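Long-range contacts in PKS (Streptomyces albus, PDB 4OQJ), which probably catalyses, as a ketosynthase region of an oxazolomycin polyketide synthase, the condensation that lengthens an acyl chain carried on an acyl carrier protein: residues Leu496-Gln501 and Arg690-Pro695; Ile26-Arg31 and Gly380-Ile385; Leu386-Arg391 and Val445-Pro450; Pro464-Leu469 and Arg513-Ala518. One frame throughout, in Å; residues are numbered along the deposited sequence.

Overall arrangement
Contacts 2 and 3 share helix 376-390 and reach the same large mixed sheet of the thiolase-like ketosynthase fold. Contact 2 is wholly buried and apolar; contact 3, at that helix's C-terminal end, is only partly buried and adds a salt bridge to its leucine-valine packing. Contacts 1 and 4 meet around helix 496-505, their centres 12 Å apart, with Leu496 packed on Arg465. Contact 4, partly buried, is backbone pairing within a three-stranded antiparallel sheet, whereas contact 1, buried with an exposed arginine at its rim, lays loop 690-695 on the helix through aliphatic packing and one hydrogen bond to a glutamine amide. Nearest atoms of contacts 2 and 4 remain about 17 Å apart.

Contact 1: residues Leu496-Gln501 and Arg690-Pro695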
loop_
_atom_site.group_PDB
_atom_site.type_symbol
_atom_site.label_atom_id
_atom_site.label_comp_id
_atom_site.label_asym_id
_atom_site.label_seq_id
_atom_site.Cartn_x
_atom_site.Cartn_y
_atom_site.Cartn_z
ATOM N N LEU A 496 -21.173 28.478 -19.340
ATOM C CA LEU A 496 -22.001 27.461 -19.998
ATOM C C LEU A 496 -21.148 26.425 -20.739
ATOM O O LEU A 496 -21.483 25.238 -20.786
ATOM C CB LEU A 496 -22.973 28.114 -20.978
ATOM C CG LEU A 496 -23.958 27.152 -21.631
ATOM C CD1 LEU A 496 -24.898 26.569 -20.587
ATOM C CD2 LEU A 496 -24.730 27.842 -22.754
ATOM N N SER A 497 -20.046 26.897 -21.315
ATOM C CA SER A 497 -19.092 26.048 -22.015
ATOM C C SER A 497 -18.588 24.932 -21.118
ATOM O O SER A 497 -18.611 23.750 -21.480
ATOM C CB SER A 497 -17.915 26.883 -22.496
ATOM O OG SER A 497 -18.269 27.620 -23.644
ATOM N N ALA A 498 -18.120 25.328 -19.945
ATOM C CA ALA A 498 -17.542 24.385 -18.993
ATOM C C ALA A 498 -18.596 23.391 -18.526
ATOM O O ALA A 498 -18.305 22.202 -18.349
ATOM C CB ALA A 498 -16.951 25.136 -17.805
ATOM N N VAL A 499 -19.820 23.877 -18.334
ATOM C CA VAL A 499 -20.918 23.015 -17.926
ATOM C C VAL A 499 -21.173 21.966 -19.013
ATOM O O VAL A 499 -21.301 20.772 -18.715
ATOM C CB VAL A 499 -22.192 23.820 -17.650
ATOM C CG1 VAL A 499 -23.386 22.908 -17.451
ATOM C CG2 VAL A 499 -22.010 24.696 -16.417
ATOM N N ALA A 500 -21.215 22.412 -20.269
ATOM C CA ALA A 500 -21.482 21.516 -21.394
ATOM C C ALA A 500 -20.380 20.491 -21.537
ATOM O O ALA A 500 -20.657 19.317 -21.737
ATOM C CB ALA A 500 -21.635 22.300 -22.696
ATOM N N GLN A 501 -19.133 20.944 -21.445
ATOM C CA GLN A 501 -17.982 20.061 -21.600
ATOM C C GLN A 501 -17.929 19.018 -20.494
ATOM O O GLN A 501 -17.722 17.825 -20.747
ATOM C CB GLN A 501 -16.684 20.867 -21.599
ATOM C CG GLN A 501 -16.483 21.746 -22.846
ATOM C CD GLN A 501 -15.387 22.795 -22.657
ATOM O OE1 GLN A 501 -15.031 23.148 -21.528
ATOM N NE2 GLN A 501 -14.841 23.285 -23.763
ATOM N N ARG A 690 -12.610 22.984 -19.875
ATOM C CA ARG A 690 -12.505 23.286 -18.453
ATOM C C ARG A 690 -13.501 22.435 -17.675
ATOM O O ARG A 690 -14.707 22.604 -17.815
ATOM C CB ARG A 690 -12.770 24.767 -18.190
ATOM C CG ARG A 690 -11.767 25.698 -18.822
ATOM C CD ARG A 690 -10.490 25.783 -18.010
ATOM N NE ARG A 690 -9.582 26.779 -18.570
ATOM C CZ ARG A 690 -8.771 26.559 -19.602
ATOM N NH1 ARG A 690 -7.989 27.534 -20.042
ATOM N NH2 ARG A 690 -8.739 25.371 -20.198
ATOM N N ARG A 691 -12.996 21.501 -16.880
ATOM C CA ARG A 691 -13.855 20.663 -16.050
ATOM C C ARG A 691 -14.210 21.370 -14.746
ATOM O O ARG A 691 -13.332 21.917 -14.078
ATOM C CB ARG A 691 -13.162 19.332 -15.751
ATOM C CG ARG A 691 -13.156 18.418 -16.933
ATOM C CD ARG A 691 -12.259 17.248 -16.706
ATOM N NE ARG A 691 -12.412 16.252 -17.754
ATOM C CZ ARG A 691 -11.846 16.332 -18.953
ATOM N NH1 ARG A 691 -11.095 17.377 -19.281
ATOM N NH2 ARG A 691 -12.044 15.362 -19.827
ATOM N N VAL A 692 -15.489 21.351 -14.373
ATOM C CA VAL A 692 -15.932 22.061 -13.163
ATOM C C VAL A 692 -16.860 21.186 -12.332
ATOM O O VAL A 692 -17.557 20.322 -12.884
ATOM C CB VAL A 692 -16.654 23.382 -13.510
ATOM C CG1 VAL A 692 -15.722 24.319 -14.270
ATOM C CG2 VAL A 692 -17.915 23.120 -14.352
ATOM N N PRO A 693 -16.895 21.414 -11.008
ATOM C CA PRO A 693 -17.808 20.655 -10.145
ATOM C C PRO A 693 -19.279 20.867 -10.481
ATOM O O PRO A 693 -19.742 22.002 -10.495
ATOM C CB PRO A 693 -17.495 21.194 -8.739
ATOM C CG PRO A 693 -16.147 21.777 -8.839
ATOM C CD PRO A 693 -16.042 22.326 -10.227
ATOM N N LEU A 694 -19.997 19.780 -10.753
ATOM C CA LEU A 694 -21.440 19.826 -10.963
ATOM C C LEU A 694 -22.050 18.746 -10.080
ATOM O O LEU A 694 -21.312 17.934 -9.532
ATOM C CB LEU A 694 -21.792 19.594 -12.425
ATOM C CG LEU A 694 -21.244 20.622 -13.412
ATOM C CD1 LEU A 694 -21.421 20.129 -14.824
ATOM C CD2 LEU A 694 -21.950 21.950 -13.236
ATOM N N PRO A 695 -23.386 18.730 -9.925
ATOM C CA PRO A 695 -23.936 17.715 -9.018
ATOM C C PRO A 695 -23.596 16.307 -9.478
ATOM O O PRO A 695 -23.368 16.099 -10.668
ATOM C CB PRO A 695 -25.441 17.967 -9.069
ATOM C CG PRO A 695 -25.559 19.446 -9.419
ATOM C CD PRO A 695 -24.414 19.700 -10.367
#
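Gln501 and Arg690 make the single hydrogen bond between helical residues 496-501 and the extended loop 690-695. The backbone N of Arg690 donates to Gln501 OE1 at 2.9 Å, nearly straight at the hydrogen (168°), but approaches from above the carbonyl plane of the amide, 38° out of it. Gln501 reaches it with CG anti to its own carbonyl carbon (chi1 -69°) and an extended chain beyond. At the other end of the amide, NE2 donates to Pro688 O, so both polar ends of Gln501 hold the loop backbone.

Van der Waals contacts carry the rest. The methyl of Ala498 faces the loop, with CB 3.4 Å from Arg690 O and 3.8 Å from Val692 CG1. Farther along, Leu694 lies against the flank of Val499: its CD1 comes to 3.9 Å from Val499 O, and its CD2 to 4.2 Å from Val499 CG2. The Arg690 side chain leads away from the helix.

Thr502, the next helical residue, accepts from Val692 N through OG1. Backbone polar groups of the loop are thus met by side chains of the helix, while alanine and valine keep the surfaces close, fastening loop 690-695 along helix 496-505.

Contact 2: residues Ile26-Arg31 and Gly380-Ile385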
loop_
_atom_site.group_PDB
_atom_site.type_symbol
_atom_site.label_atom_id
_atom_site.label_comp_id
_atom_site.label_asym_id
_atom_site.label_seq_id
_atom_site.Cartn_x
_atom_site.Cartn_y
_atom_site.Cartn_z
ATOM N N ILE A 26 -8.031 17.370 -7.795
ATOM C CA ILE A 26 -8.905 17.838 -8.866
ATOM C C ILE A 26 -10.340 17.409 -8.680
ATOM O O ILE A 26 -11.205 17.798 -9.456
ATOM C CB ILE A 26 -8.435 17.367 -10.238
ATOM C CG1 ILE A 26 -8.416 15.835 -10.329
ATOM C CG2 ILE A 26 -7.062 17.967 -10.557
ATOM C CD1 ILE A 26 -8.192 15.346 -11.754
ATOM N N GLY A 27 -10.602 16.621 -7.651
ATOM C CA GLY A 27 -11.959 16.234 -7.325
ATOM C C GLY A 27 -11.975 15.607 -5.946
ATOM O O GLY A 27 -10.924 15.260 -5.419
ATOM N N LEU A 28 -13.157 15.483 -5.354
ATOM C CA LEU A 28 -13.270 14.868 -4.039
ATOM C C LEU A 28 -14.719 14.602 -3.729
ATOM O O LEU A 28 -15.608 15.141 -4.381
ATOM C CB LEU A 28 -12.635 15.738 -2.946
ATOM C CG LEU A 28 -13.111 17.184 -2.732
ATOM C CD1 LEU A 28 -14.430 17.242 -2.001
ATOM C CD2 LEU A 28 -12.057 17.951 -1.947
ATOM N N ALA A 29 -14.948 13.730 -2.756
ATOM C CA ALA A 29 -16.293 13.375 -2.347
ATOM C C ALA A 29 -16.268 12.823 -0.931
ATOM O O ALA A 29 -15.246 12.325 -0.460
ATOM C CB ALA A 29 -16.894 12.361 -3.302
ATOM N N CYS A 30 -17.406 12.918 -0.256
ATOM C CA CYS A 30 -17.492 12.473 1.114
ATOM C C CYS A 30 -18.928 12.273 1.544
ATOM O O CYS A 30 -19.840 13.026 1.163
ATOM C CB CYS A 30 -16.803 13.478 2.048
ATOM S SG CYS A 30 -17.463 15.175 1.912
ATOM N N ARG A 31 -19.110 11.246 2.353
ATOM C CA ARG A 31 -20.333 11.032 3.100
ATOM C C ARG A 31 -19.893 10.833 4.538
ATOM O O ARG A 31 -19.307 9.798 4.887
ATOM C CB ARG A 31 -21.101 9.830 2.570
ATOM C CG ARG A 31 -21.355 9.925 1.058
ATOM C CD ARG A 31 -21.608 8.580 0.443
ATOM N NE ARG A 31 -22.137 8.705 -0.920
ATOM C CZ ARG A 31 -22.830 7.756 -1.533
ATOM N NH1 ARG A 31 -23.062 6.606 -0.904
ATOM N NH2 ARG A 31 -23.293 7.957 -2.770
ATOM N N GLY A 380 -10.311 14.873 7.907
ATOM C CA GLY A 380 -9.350 15.931 8.215
ATOM C C GLY A 380 -8.802 16.639 6.968
ATOM O O GLY A 380 -8.703 17.861 6.933
ATOM N N LEU A 381 -8.438 15.863 5.949
ATOM C CA LEU A 381 -7.873 16.420 4.723
ATOM C C LEU A 381 -8.924 17.210 3.947
ATOM O O LEU A 381 -8.656 18.325 3.480
ATOM C CB LEU A 381 -7.286 15.308 3.850
ATOM C CG LEU A 381 -6.697 15.709 2.486
ATOM C CD1 LEU A 381 -5.644 16.800 2.620
ATOM C CD2 LEU A 381 -6.108 14.488 1.806
ATOM N N ILE A 382 -10.126 16.651 3.830
ATOM C CA ILE A 382 -11.169 17.312 3.069
ATOM C C ILE A 382 -11.612 18.586 3.777
ATOM O O ILE A 382 -11.851 19.566 3.108
ATOM C CB ILE A 382 -12.362 16.374 2.789
ATOM C CG1 ILE A 382 -11.922 15.323 1.763
ATOM C CG2 ILE A 382 -13.552 17.161 2.214
ATOM C CD1 ILE A 382 -12.913 14.202 1.515
ATOM N N LYS A 383 -11.667 18.609 5.110
ATOM C CA LYS A 383 -11.973 19.858 5.812
ATOM C C LYS A 383 -10.946 20.905 5.436
ATOM O O LYS A 383 -11.285 22.052 5.173
ATOM C CB LYS A 383 -11.984 19.673 7.344
ATOM C CG LYS A 383 -11.715 20.956 8.159
ATOM C CD LYS A 383 -11.601 20.655 9.659
ATOM C CE LYS A 383 -11.232 21.909 10.456
ATOM N NZ LYS A 383 -11.081 21.558 11.870
ATOM N N THR A 384 -9.681 20.502 5.424
ATOM C CA THR A 384 -8.584 21.438 5.204
ATOM C C THR A 384 -8.605 21.932 3.760
ATOM O O THR A 384 -8.361 23.104 3.493
ATOM C CB THR A 384 -7.216 20.769 5.549
ATOM O OG1 THR A 384 -7.220 20.375 6.931
ATOM C CG2 THR A 384 -6.059 21.710 5.302
ATOM N N ILE A 385 -8.923 21.046 2.828
ATOM C CA ILE A 385 -9.058 21.448 1.426
ATOM C C ILE A 385 -10.171 22.490 1.248
ATOM O O ILE A 385 -9.994 23.469 0.534
ATOM C CB ILE A 385 -9.336 20.230 0.522
ATOM C CG1 ILE A 385 -8.082 19.364 0.423
ATOM C CG2 ILE A 385 -9.782 20.672 -0.877
ATOM C CD1 ILE A 385 -8.323 17.990 -0.184
#
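Ile382 and Ile385, one turn apart on helix 376-390, present their branches to strand segment 26-31, which runs at 124° to helical segment 380-385 with the axes 9.9 Å apart at closest approach. At the start of the helical segment, Gly380 O takes two bonds from Thr384: one from the backbone N and one from OG1 at 2.9 Å, arriving from opposite faces of the carbonyl plane. This ties the threonine hydroxyl back to its own helix.

Ile382 carries most of the contact. Its CG1 stands beside the backbone N (chi1 -71°) and the chain is extended (chi2 172°), which brings CD1 against both Ala29 O, 3.6 Å away, and Cys30 CB, at 4.0 Å. Its other branch, CG2, lies 4.3 Å from Leu28 CD1. Lys383 turns elsewhere and bridges to Glu327.

Ile385 and Leu28 reach toward each other tip to tip, Leu28 CD2 standing 3.7 Å from Ile385 CG2 and 4.1 Å from Ile385 CD1. Phe41 of helix 38-46 also touches Cys30 and Ile382.

Here a helix covers one side of the central sheet of the thiolase-like fold, while Ala29 packs on helix 105-121. Branched aliphatic side chains, with the Cys30 methylene, make the join, so this layer rests on van der Waals fit and the burial of apolar surface.

Contact 3: residues Leu386-Arg391 and Val445-Pro450; sequences LMLRHR and VIVEEP
Leu388 and Val447 make the tight apolar core of the contact, Leu388 CD1 lying 3.4 Å from Val447 CG1, closer than carbons usually pack. The second branch of the leucine, CD2, turns to the residue beyond the strand and comes 3.8 Å from Glu449 N and 4.0 Å from Glu449 CB. Helix 376-390 thus comes down on strand 441-448 just where the strand ends.

The polar groups gather at the helix terminus. Arg391, with positive phi, is the C-prime residue of a Schellman motif: Thr392 N bonds to Met387 O (a selenomethionine here), and Arg391 N bonds weakly to Leu388 O. One turn before His390, Leu386 O accepts both His390 N and His390 ND1 from opposite faces of its plane; His390 ND1, 3.0 Å from Leu386 O, sits above that plane. This second bond holds the imidazole, which also stacks on Trp42.

Beyond the helix, the bent chain of Arg391 (chi3 85°) carries its guanidinium to Glu449. Arg391 NH1 donates to Glu449 OE1 at 2.7 Å on the syn side of the carboxylate; the hydrogen bond of this salt bridge is bent, 133° at the hydrogen, with the two planes 65° apart. Glu449 OE2 has Arg429 NH1 as its partner, while Glu448, pointing away from the helix, pairs with Arg430.

Glu449 is therefore shared by two arginines, and its negative charge would be expected to ease the closeness of Arg391 and Arg429 while joining the helix end to the strand end.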
loop_
_atom_site.group_PDB
_atom_site.type_symbol
_atom_site.label_atom_id
_atom_site.label_comp_id
_atom_site.label_asym_id
_atom_site.label_seq_id
_atom_site.Cartn_x
_atom_site.Cartn_y
_atom_site.Cartn_z
ATOM N N LEU A 386 -11.312 22.291 1.902
ATOM C CA LEU A 386 -12.427 23.229 1.767
ATOM C C LEU A 386 -12.097 24.594 2.379
ATOM O O LEU A 386 -12.438 25.635 1.809
ATOM C CB LEU A 386 -13.691 22.652 2.408
ATOM C CG LEU A 386 -14.248 21.420 1.671
ATOM C CD1 LEU A 386 -15.308 20.714 2.497
ATOM C CD2 LEU A 386 -14.835 21.820 0.315
HETATM N N MSE A 387 -11.442 24.590 3.534
HETATM C CA MSE A 387 -11.018 25.828 4.185
HETATM C C MSE A 387 -10.136 26.641 3.256
HETATM O O MSE A 387 -10.283 27.859 3.164
HETATM C CB MSE A 387 -10.240 25.540 5.480
HETATM C CG MSE A 387 -11.057 24.989 6.614
HETATM SE SE MSE A 387 -9.862 24.357 8.046
HETATM C CE MSE A 387 -9.035 26.038 8.528
ATOM N N LEU A 388 -9.192 25.952 2.604
ATOM C CA LEU A 388 -8.215 26.587 1.725
ATOM C C LEU A 388 -8.875 27.135 0.468
ATOM O O LEU A 388 -8.559 28.236 0.020
ATOM C CB LEU A 388 -7.112 25.597 1.332
ATOM C CG LEU A 388 -6.028 25.299 2.371
ATOM C CD1 LEU A 388 -5.239 24.046 1.971
ATOM C CD2 LEU A 388 -5.100 26.487 2.512
ATOM N N ARG A 389 -9.780 26.348 -0.112
ATOM C CA ARG A 389 -10.480 26.770 -1.313
ATOM C C ARG A 389 -11.365 27.971 -1.001
ATOM O O ARG A 389 -11.492 28.868 -1.824
ATOM C CB ARG A 389 -11.319 25.630 -1.913
ATOM C CG ARG A 389 -11.678 25.902 -3.371
ATOM C CD ARG A 389 -12.643 24.905 -4.018
ATOM N NE ARG A 389 -12.770 25.217 -5.448
ATOM C CZ ARG A 389 -13.829 24.950 -6.212
ATOM N NH1 ARG A 389 -14.895 24.339 -5.707
ATOM N NH2 ARG A 389 -13.819 25.302 -7.498
ATOM N N HIS A 390 -11.970 27.987 0.183
ATOM C CA HIS A 390 -12.832 29.090 0.595
ATOM C C HIS A 390 -12.064 30.249 1.253
ATOM O O HIS A 390 -12.664 31.272 1.568
ATOM C CB HIS A 390 -13.907 28.593 1.577
ATOM C CG HIS A 390 -15.040 27.865 0.930
ATOM N ND1 HIS A 390 -15.131 26.490 0.911
ATOM C CD2 HIS A 390 -16.144 28.320 0.289
ATOM C CE1 HIS A 390 -16.228 26.129 0.270
ATOM N NE2 HIS A 390 -16.862 27.223 -0.115
ATOM N N ARG A 391 -10.761 30.080 1.479
ATOM C CA ARG A 391 -9.946 31.062 2.222
ATOM C C ARG A 391 -10.661 31.492 3.495
ATOM O O ARG A 391 -10.798 32.687 3.816
ATOM C CB ARG A 391 -9.602 32.265 1.336
ATOM C CG ARG A 391 -8.455 31.966 0.356
ATOM C CD ARG A 391 -8.807 32.251 -1.103
ATOM N NE ARG A 391 -8.598 33.655 -1.473
ATOM C CZ ARG A 391 -7.526 34.134 -2.112
ATOM N NH1 ARG A 391 -6.526 33.336 -2.476
ATOM N NH2 ARG A 391 -7.456 35.429 -2.394
ATOM N N VAL A 445 0.525 15.511 5.883
ATOM C CA VAL A 445 0.378 16.005 4.520
ATOM C C VAL A 445 0.382 17.541 4.532
ATOM O O VAL A 445 -0.275 18.174 5.379
ATOM C CB VAL A 445 -0.919 15.471 3.902
ATOM C CG1 VAL A 445 -1.209 16.095 2.534
ATOM C CG2 VAL A 445 -0.847 13.968 3.809
ATOM N N ILE A 446 1.135 18.137 3.608
ATOM C CA ILE A 446 1.196 19.589 3.484
ATOM C C ILE A 446 0.332 19.986 2.309
ATOM O O ILE A 446 0.519 19.488 1.190
ATOM C CB ILE A 446 2.623 20.109 3.254
ATOM C CG1 ILE A 446 3.566 19.645 4.383
ATOM C CG2 ILE A 446 2.619 21.641 3.105
ATOM C CD1 ILE A 446 3.171 20.088 5.769
ATOM N N VAL A 447 -0.606 20.882 2.569
ATOM C CA VAL A 447 -1.584 21.308 1.566
ATOM C C VAL A 447 -1.525 22.826 1.412
ATOM O O VAL A 447 -1.431 23.546 2.407
ATOM C CB VAL A 447 -3.031 20.897 1.948
ATOM C CG1 VAL A 447 -3.958 21.123 0.786
ATOM C CG2 VAL A 447 -3.097 19.438 2.376
ATOM N N GLU A 448 -1.584 23.294 0.164
ATOM C CA GLU A 448 -1.584 24.718 -0.156
ATOM C C GLU A 448 -2.857 25.114 -0.922
ATOM O O GLU A 448 -3.486 24.297 -1.625
ATOM C CB GLU A 448 -0.334 25.062 -0.969
ATOM C CG GLU A 448 -0.117 26.540 -1.234
ATOM C CD GLU A 448 1.236 26.818 -1.878
ATOM O OE1 GLU A 448 2.266 26.792 -1.165
ATOM O OE2 GLU A 448 1.277 27.045 -3.105
ATOM N N GLU A 449 -3.248 26.372 -0.785
ATOM C CA GLU A 449 -4.413 26.855 -1.497
ATOM C C GLU A 449 -4.125 26.772 -2.995
ATOM O O GLU A 449 -2.968 26.801 -3.415
ATOM C CB GLU A 449 -4.759 28.277 -1.075
ATOM C CG GLU A 449 -3.705 29.315 -1.441
ATOM C CD GLU A 449 -4.177 30.723 -1.120
ATOM O OE1 GLU A 449 -5.264 31.089 -1.613
ATOM O OE2 GLU A 449 -3.481 31.449 -0.373
ATOM N N PRO A 450 -5.175 26.625 -3.804
ATOM C CA PRO A 450 -4.924 26.470 -5.234
ATOM C C PRO A 450 -4.466 27.778 -5.872
ATOM O O PRO A 450 -4.725 28.854 -5.322
ATOM C CB PRO A 450 -6.283 26.028 -5.776
ATOM C CG PRO A 450 -7.269 26.652 -4.851
ATOM C CD PRO A 450 -6.612 26.658 -3.488
#

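Contact 4: residues Pro464-Leu469 and Arg513-Ala518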
loop_
_atom_site.group_PDB
_atom_site.type_symbol
_atom_site.label_atom_id
_atom_site.label_comp_id
_atom_site.label_asym_id
_atom_site.label_seq_id
_atom_site.Cartn_x
_atom_site.Cartn_y
_atom_site.Cartn_z
ATOM N N PRO A 464 -24.447 29.307 -28.311
ATOM C CA PRO A 464 -25.259 28.284 -27.639
ATOM C C PRO A 464 -24.465 27.006 -27.379
ATOM O O PRO A 464 -23.414 26.806 -27.978
ATOM C CB PRO A 464 -26.398 28.026 -28.624
ATOM C CG PRO A 464 -25.834 28.388 -29.967
ATOM C CD PRO A 464 -24.861 29.516 -29.713
ATOM N N ARG A 465 -24.981 26.165 -26.492
ATOM C CA ARG A 465 -24.323 24.921 -26.114
ATOM C C ARG A 465 -25.351 23.831 -25.951
ATOM O O ARG A 465 -26.501 24.091 -25.609
ATOM C CB ARG A 465 -23.534 25.083 -24.805
ATOM C CG ARG A 465 -22.329 25.988 -24.909
ATOM C CD ARG A 465 -21.216 25.339 -25.705
ATOM N NE ARG A 465 -20.080 26.235 -25.915
ATOM C CZ ARG A 465 -18.869 25.833 -26.293
ATOM N NH1 ARG A 465 -18.623 24.545 -26.503
ATOM N NH2 ARG A 465 -17.900 26.720 -26.459
ATOM N N LEU A 466 -24.920 22.606 -26.196
ATOM C CA LEU A 466 -25.745 21.437 -25.987
ATOM C C LEU A 466 -25.405 20.822 -24.637
ATOM O O LEU A 466 -24.281 20.384 -24.433
ATOM C CB LEU A 466 -25.514 20.407 -27.107
ATOM C CG LEU A 466 -26.307 19.107 -26.975
ATOM C CD1 LEU A 466 -27.809 19.387 -27.081
ATOM C CD2 LEU A 466 -25.870 18.109 -28.017
ATOM N N LEU A 467 -26.378 20.787 -23.735
ATOM C CA LEU A 467 -26.233 20.124 -22.440
ATOM C C LEU A 467 -26.809 18.716 -22.508
ATOM O O LEU A 467 -27.953 18.542 -22.929
ATOM C CB LEU A 467 -26.943 20.928 -21.354
ATOM C CG LEU A 467 -26.561 22.403 -21.248
ATOM C CD1 LEU A 467 -27.276 23.030 -20.057
ATOM C CD2 LEU A 467 -25.051 22.569 -21.120
ATOM N N VAL A 468 -26.027 17.714 -22.112
ATOM C CA VAL A 468 -26.505 16.335 -22.154
ATOM C C VAL A 468 -26.492 15.714 -20.750
ATOM O O VAL A 468 -25.594 15.966 -19.944
ATOM C CB VAL A 468 -25.685 15.485 -23.154
ATOM C CG1 VAL A 468 -25.862 16.032 -24.574
ATOM C CG2 VAL A 468 -24.215 15.431 -22.760
ATOM N N LEU A 469 -27.548 14.967 -20.448
ATOM C CA LEU A 469 -27.697 14.281 -19.169
ATOM C C LEU A 469 -28.083 12.847 -19.452
ATOM O O LEU A 469 -28.827 12.579 -20.400
ATOM C CB LEU A 469 -28.774 14.940 -18.297
ATOM C CG LEU A 469 -28.450 16.217 -17.520
ATOM C CD1 LEU A 469 -28.245 17.390 -18.445
ATOM C CD2 LEU A 469 -29.588 16.517 -16.559
ATOM N N ARG A 513 -31.768 9.252 -21.515
ATOM C CA ARG A 513 -31.028 10.437 -21.909
ATOM C C ARG A 513 -31.891 11.675 -22.073
ATOM O O ARG A 513 -33.093 11.598 -22.367
ATOM C CB ARG A 513 -30.285 10.159 -23.217
ATOM C CG ARG A 513 -29.340 8.979 -23.109
ATOM C CD ARG A 513 -28.476 8.814 -24.351
ATOM N NE ARG A 513 -27.571 7.670 -24.219
ATOM C CZ ARG A 513 -26.735 7.252 -25.173
ATOM N NH1 ARG A 513 -26.685 7.866 -26.345
ATOM N NH2 ARG A 513 -25.943 6.214 -24.949
ATOM N N ARG A 514 -31.249 12.827 -21.898
ATOM C CA ARG A 514 -31.924 14.111 -22.025
ATOM C C ARG A 514 -30.948 15.123 -22.561
ATOM O O ARG A 514 -29.750 15.042 -22.286
ATOM C CB ARG A 514 -32.484 14.575 -20.684
ATOM C CG ARG A 514 -33.292 15.877 -20.754
ATOM C CD ARG A 514 -34.106 16.034 -19.499
ATOM N NE ARG A 514 -35.304 15.202 -19.540
ATOM C CZ ARG A 514 -35.906 14.681 -18.473
ATOM N NH1 ARG A 514 -35.415 14.887 -17.261
ATOM N NH2 ARG A 514 -37.006 13.942 -18.623
ATOM N N ALA A 515 -31.445 16.064 -23.353
ATOM C CA ALA A 515 -30.575 17.108 -23.882
ATOM C C ALA A 515 -31.331 18.396 -24.152
ATOM O O ALA A 515 -32.544 18.406 -24.367
ATOM C CB ALA A 515 -29.874 16.634 -25.150
ATOM N N LEU A 516 -30.579 19.483 -24.143
ATOM C CA LEU A 516 -31.142 20.818 -24.251
ATOM C C LEU A 516 -30.126 21.731 -24.888
ATOM O O LEU A 516 -28.978 21.762 -24.469
ATOM C CB LEU A 516 -31.526 21.359 -22.874
ATOM C CG LEU A 516 -31.827 22.854 -22.825
ATOM C CD1 LEU A 516 -33.145 23.105 -23.511
ATOM C CD2 LEU A 516 -31.829 23.374 -21.400
ATOM N N VAL A 517 -30.546 22.491 -25.890
ATOM C CA VAL A 517 -29.702 23.542 -26.438
ATOM C C VAL A 517 -30.003 24.832 -25.673
ATOM O O VAL A 517 -31.143 25.285 -25.648
ATOM C CB VAL A 517 -29.956 23.769 -27.953
ATOM C CG1 VAL A 517 -29.060 24.874 -28.481
ATOM C CG2 VAL A 517 -29.750 22.482 -28.744
ATOM N N ALA A 518 -28.986 25.443 -25.087
ATOM C CA ALA A 518 -29.210 26.615 -24.257
ATOM C C ALA A 518 -28.291 27.736 -24.676
ATOM O O ALA A 518 -27.210 27.503 -25.214
ATOM C CB ALA A 518 -28.994 26.274 -22.780
#
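Pro464 leads into the pairing at its edge: its CB lies 4.1 Å from Val517 CG1, and its CA makes a CA-H...O contact with Ala518 O. Arg465 then forms a hydrogen-bonded pair with Ala518, each N giving to the other's O at 2.9 Å. Its side chain leaves the strands and ends in a salt bridge with Glu687.

Leu466 faces Val517 in a non-hydrogen-bonded pair. Its CG lies anti to the backbone N (chi1 178°), bringing CD1 back over the neighbouring strand, 3.9 Å from Ala515 CB and 4.0 Å from Val517 CG2. Leu467 and Leu516 are paired through N and O both ways; their side chains turn to the opposite face.

The strands run antiparallel at 162° in a small three-stranded sheet (465-471, 512-518, 536-539), with helix 660-673 on the face of Leu466 and helices 474-490, 496-505 and 521-530 on the other. Val468 returns to the face covered by helix 660-673 and places CG1 4.1 Å from Ala515 CB. Leu469 closes the pairing with Arg514, its N donating to Arg514 O and its O accepting from Arg514 N, each at 2.9 Å. Beyond this pair, the Arg514 guanidinium is held by Thr538 and Asp478.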